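Chitin binding protein (Streptomyces lividans, PDB 5FTZ) probably cleaves crystalline polysaccharides such as chitin by copper-dependent oxidation, as a lytic polysaccharide monooxygenase of family AA10. Local coordinates at residues A[83-88]-A[94-99]; A[48-53]-A[58-63]. All coordinates share one frame; numbering follows the deposited sequence.

Overall arrangement
The two contacts illustrate how a beta-sandwich joins its sheets by side chains and its loops by hydrogen bonds to a buried carboxylate. Contact 2 (48-53 with 58-63) comes first along the chain and lies wholly within the long loop region between strands 33-35 and 73-74. Contact 1 (83-88 with 94-99) follows, packing strand 80-87 of the three-stranded antiparallel sheet against strand 93-100 of the mixed sheet across the sandwich interior. Their centres are about 18 Å apart, on opposite sides of the chain's centre, and their nearest atoms stay about 8 Å from each other. In contact 1 the side chain of Phe87 lies about 8 Å from a bound copper ion, and the connection between the segments carries the copper ligand His91.

Contact 1: A[83-88]-A[94-99]; sequences FRWQFT and TDFKYY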
# COMPACT_ATOMS: atom_id res chain seq x y z
N PHE A 83 -3.47 21.39 14.27
CA PHE A 83 -4.15 20.16 14.65
C PHE A 83 -3.07 19.15 14.97
O PHE A 83 -2.06 19.09 14.26
CB PHE A 83 -5.06 19.68 13.49
CG PHE A 83 -6.20 20.59 13.25
CD1 PHE A 83 -6.06 21.69 12.38
CD2 PHE A 83 -7.39 20.41 13.90
CE1 PHE A 83 -7.11 22.57 12.20
CE2 PHE A 83 -8.44 21.29 13.69
CZ PHE A 83 -8.29 22.36 12.85
N ARG A 84 -3.22 18.39 16.06
CA ARG A 84 -2.17 17.50 16.47
C ARG A 84 -2.73 16.15 16.91
O ARG A 84 -3.70 16.09 17.69
CB ARG A 84 -1.39 18.13 17.60
CG ARG A 84 -0.16 17.37 18.03
CD ARG A 84 0.74 18.13 19.02
NE ARG A 84 0.15 18.18 20.32
CZ ARG A 84 0.40 19.10 21.25
NH1 ARG A 84 1.24 20.11 21.00
NH2 ARG A 84 -0.20 19.03 22.42
N TRP A 85 -2.08 15.11 16.41
CA TRP A 85 -2.33 13.72 16.76
C TRP A 85 -1.18 13.21 17.57
O TRP A 85 0.02 13.50 17.27
CB TRP A 85 -2.43 12.82 15.51
CG TRP A 85 -3.73 12.98 14.73
CD1 TRP A 85 -4.04 14.02 13.86
CD2 TRP A 85 -4.88 12.17 14.77
NE1 TRP A 85 -5.29 13.89 13.39
CE2 TRP A 85 -5.82 12.72 13.86
CE3 TRP A 85 -5.19 10.99 15.43
CZ2 TRP A 85 -7.10 12.14 13.69
CZ3 TRP A 85 -6.44 10.41 15.25
CH2 TRP A 85 -7.37 10.98 14.35
N GLN A 86 -1.49 12.30 18.48
CA GLN A 86 -0.48 11.50 19.20
C GLN A 86 -0.75 10.07 18.83
O GLN A 86 -1.90 9.60 18.87
CB GLN A 86 -0.62 11.67 20.71
CG GLN A 86 -0.45 13.08 21.21
CD GLN A 86 0.93 13.68 21.11
OE1 GLN A 86 1.90 13.00 20.81
NE2 GLN A 86 1.01 14.97 21.39
N PHE A 87 0.27 9.32 18.38
CA PHE A 87 0.08 7.95 17.98
C PHE A 87 0.82 6.97 18.92
O PHE A 87 1.93 7.25 19.36
CB PHE A 87 0.63 7.75 16.58
CG PHE A 87 0.01 8.64 15.54
CD1 PHE A 87 -1.28 8.47 15.11
CD2 PHE A 87 0.72 9.73 15.04
CE1 PHE A 87 -1.82 9.31 14.16
CE2 PHE A 87 0.16 10.56 14.10
CZ PHE A 87 -1.11 10.37 13.65
N THR A 88 0.20 5.85 19.19
CA THR A 88 0.86 4.73 19.85
C THR A 88 1.28 3.67 18.84
O THR A 88 2.11 2.83 19.20
CB THR A 88 -0.04 4.09 20.90
OG1 THR A 88 -1.23 3.65 20.27
CG2 THR A 88 -0.47 5.11 21.95
N THR A 94 -3.58 6.84 4.69
CA THR A 94 -4.21 7.36 3.50
C THR A 94 -4.44 8.85 3.66
O THR A 94 -3.92 9.63 2.86
CB THR A 94 -5.54 6.65 3.21
OG1 THR A 94 -5.25 5.27 2.99
CG2 THR A 94 -6.26 7.21 1.99
N ASP A 95 -5.18 9.30 4.67
CA ASP A 95 -5.44 10.73 4.85
C ASP A 95 -5.94 11.05 6.25
O ASP A 95 -6.22 10.16 7.07
CB ASP A 95 -6.39 11.29 3.78
CG ASP A 95 -7.79 10.88 3.96
OD1 ASP A 95 -8.12 10.08 4.79
OD2 ASP A 95 -8.63 11.45 3.20
N PHE A 96 -5.96 12.34 6.50
CA PHE A 96 -6.62 12.96 7.67
C PHE A 96 -7.70 13.88 7.18
O PHE A 96 -7.41 14.69 6.27
CB PHE A 96 -5.62 13.74 8.54
CG PHE A 96 -4.51 12.90 9.12
CD1 PHE A 96 -4.65 12.23 10.34
CD2 PHE A 96 -3.34 12.70 8.44
CE1 PHE A 96 -3.65 11.43 10.86
CE2 PHE A 96 -2.33 11.94 8.95
CZ PHE A 96 -2.49 11.28 10.16
N LYS A 97 -8.88 13.83 7.76
CA LYS A 97 -9.97 14.73 7.38
C LYS A 97 -10.57 15.30 8.63
O LYS A 97 -10.70 14.56 9.65
CB LYS A 97 -11.06 14.06 6.59
CG LYS A 97 -10.61 13.55 5.24
CD LYS A 97 -11.71 12.81 4.55
CE LYS A 97 -11.38 12.60 3.08
NZ LYS A 97 -11.73 11.24 2.71
N TYR A 98 -10.96 16.55 8.60
CA TYR A 98 -11.51 17.23 9.75
C TYR A 98 -12.83 17.88 9.36
O TYR A 98 -12.90 18.57 8.34
CB TYR A 98 -10.55 18.30 10.27
CG TYR A 98 -9.23 17.78 10.69
CD1 TYR A 98 -8.19 17.61 9.75
CD2 TYR A 98 -8.96 17.42 12.01
CE1 TYR A 98 -6.95 17.10 10.11
CE2 TYR A 98 -7.72 16.92 12.40
CZ TYR A 98 -6.73 16.77 11.47
OH TYR A 98 -5.49 16.27 11.83
N TYR A 99 -13.87 17.63 10.14
CA TYR A 99 -15.25 18.04 9.88
C TYR A 99 -15.71 18.89 11.04
O TYR A 99 -15.23 18.71 12.16
CB TYR A 99 -16.21 16.85 9.78
CG TYR A 99 -15.85 15.78 8.75
CD1 TYR A 99 -14.91 14.83 9.02
CD2 TYR A 99 -16.42 15.78 7.51
CE1 TYR A 99 -14.61 13.86 8.09
CE2 TYR A 99 -16.12 14.77 6.57
CZ TYR A 99 -15.23 13.85 6.87
OH TYR A 99 -14.83 12.82 6.02
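The hydroxyl of Tyr98 has two hydrogen-bond partners: Trp85 NE1, which donates to Tyr98 OH over 2.9 Å, and His137 NE2. The bond from the indole is bent, with an angle of 142° at the hydrogen, but OH lies almost in the indole plane, so the buried N-H is satisfied at the ring's edge. With CG opposite its carbonyl carbon (chi1 -74°), Trp85 also offers one face to Phe96, whose CD1 comes within 3.5 Å of Trp85 NE1; the two ring planes meet obliquely at 51°. Phe87 CZ extends the row, touching Phe96 CZ at 3.9 Å. At the other end Phe83 CG lies over the rim of one face of Tyr98, the rings tilted rather than stacked, with Phe83 CD2 3.8 Å from Tyr98 CE2. An alanine in place of Trp85 would probably leave Tyr98 OH without the indole N-H, though still bonded to His137, and Phe96 without the face it rests on. These alternate aromatic side chains form part of the interior of the sandwich. Strand 80-87 lies between strands 2-6 and 134-140 in one sheet, while Trp155 and Ala153 of strand 148-157, a neighbour of 93-100 in the other sheet, add to the core.

Contact 2: A[48-53]-A[58-63]; sequences ICSAGH and ALDSPK
The carboxylate of Asp60 is met by Ser50 in two ways: the backbone N comes from above its plane, 41° out of it, while the hydroxyl lies nearer that plane, only 20° out, on the syn side of OD2. Asp60 thus bridges to the type I beta turn Ile48 to Ala51, closed by Ala51 N to Ile48 O at 3.0 Å. Both segments belong to the long irregular region between strands 33-35 and 73-74, and these bonds hold two parts of it together. Ser50 N donates to Asp60 OD1 over 2.9 Å, and Ser50 OG makes a notably short bond of 2.5 Å to Asp60 OD2. With OG between the backbone N and the carbonyl carbon (chi1 64°), the hydroxyl reaches OD2 while the backbone N of the same residue reaches OD1, which fixes the carboxylate's rotation. A water donates to Asp60 OD1 at 3.0 Å and weakly accepts from Ile48 N. The buried carboxylate is therefore met by a backbone N-H, a hydroxyl and a water, which probably helps to stabilise its charge. A type I' turn from Ser50 to His53 follows directly, with Gly52 at its third position.

Beside these bonds, Cys49 joins the loop to strand 162-171 through its disulfide with Cys167, and Leu59 packs on Gln11 and Cys14 of helix 10-15. Leu59 O, which accepts from Arg10 NH1, lies 3.3 Å from Cys49 CB. In return, the leucine's branch reaches back across the contact, placing Leu59 CD1 3.5 Å from Cys49 O.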
# COMPACT_ATOMS: atom_id res chain seq x y z
N ILE A 48 -20.63 7.66 16.27
CA ILE A 48 -19.49 8.16 15.55
C ILE A 48 -18.31 8.37 16.49
O ILE A 48 -17.18 7.89 16.23
CB ILE A 48 -19.80 9.44 14.79
CG1 ILE A 48 -20.85 9.15 13.69
CG2 ILE A 48 -18.56 10.00 14.14
CD1 ILE A 48 -21.52 10.41 13.20
N CYS A 49 -18.54 9.05 17.60
CA CYS A 49 -17.44 9.43 18.50
C CYS A 49 -16.86 8.24 19.23
O CYS A 49 -15.71 8.31 19.68
CB CYS A 49 -17.88 10.49 19.50
SG CYS A 49 -18.52 12.01 18.71
N SER A 50 -17.58 7.11 19.29
CA SER A 50 -17.08 5.86 19.86
C SER A 50 -16.58 4.90 18.79
O SER A 50 -16.20 3.79 19.12
CB SER A 50 -18.16 5.14 20.68
OG SER A 50 -19.26 4.75 19.88
N ALA A 51 -16.63 5.29 17.54
CA ALA A 51 -16.35 4.44 16.36
C ALA A 51 -17.11 3.12 16.39
O ALA A 51 -16.63 2.09 15.88
CB ALA A 51 -14.89 4.20 16.17
N GLY A 52 -18.32 3.14 16.93
CA GLY A 52 -19.13 1.92 17.00
C GLY A 52 -18.87 0.97 18.16
O GLY A 52 -19.53 -0.05 18.26
N HIS A 53 -17.94 1.28 19.07
CA HIS A 53 -17.63 0.44 20.22
C HIS A 53 -18.54 0.72 21.40
O HIS A 53 -18.47 1.78 22.05
CB HIS A 53 -16.21 0.66 20.65
CG HIS A 53 -15.23 0.21 19.66
ND1 HIS A 53 -14.91 -1.12 19.50
CD2 HIS A 53 -14.54 0.89 18.72
CE1 HIS A 53 -14.03 -1.24 18.51
NE2 HIS A 53 -13.77 -0.03 18.04
N ALA A 58 -19.66 6.11 26.24
CA ALA A 58 -19.61 7.44 26.89
C ALA A 58 -19.16 8.54 25.96
O ALA A 58 -19.59 9.70 26.10
CB ALA A 58 -18.73 7.42 28.11
N LEU A 59 -18.29 8.23 25.01
CA LEU A 59 -17.83 9.27 24.07
C LEU A 59 -18.89 9.83 23.15
O LEU A 59 -18.73 10.94 22.65
CB LEU A 59 -16.71 8.69 23.18
CG LEU A 59 -15.47 8.15 23.87
CD1 LEU A 59 -14.46 7.66 22.85
CD2 LEU A 59 -14.85 9.19 24.80
N ASP A 60 -19.94 9.06 22.91
CA ASP A 60 -21.05 9.51 22.05
C ASP A 60 -22.12 10.35 22.70
O ASP A 60 -22.97 10.93 22.01
CB ASP A 60 -21.79 8.29 21.51
CG ASP A 60 -20.98 7.41 20.67
OD1 ASP A 60 -20.31 7.92 19.75
OD2 ASP A 60 -21.10 6.17 20.87
N SER A 61 -22.15 10.36 24.03
CA SER A 61 -23.16 11.11 24.75
C SER A 61 -23.02 12.61 24.50
O SER A 61 -21.88 13.09 24.33
CB SER A 61 -23.04 10.80 26.21
OG SER A 61 -23.96 11.58 26.94
N PRO A 62 -24.14 13.36 24.49
CA PRO A 62 -24.05 14.80 24.33
C PRO A 62 -23.47 15.50 25.57
O PRO A 62 -23.17 16.69 25.48
CB PRO A 62 -25.49 15.19 24.14
CG PRO A 62 -26.31 14.12 24.72
CD PRO A 62 -25.54 12.87 24.52
N LYS A 63 -23.35 14.80 26.70
CA LYS A 63 -22.80 15.37 27.93
C LYS A 63 -21.71 14.43 28.41
O LYS A 63 -21.67 13.25 28.04
CB LYS A 63 -23.87 15.45 29.00
CG LYS A 63 -25.11 16.27 28.64
CD LYS A 63 -24.76 17.69 28.58
CE LYS A 63 -26.00 18.57 28.52
NZ LYS A 63 -25.64 19.99 28.73
O HOH W 1 -21.79 9.74 17.87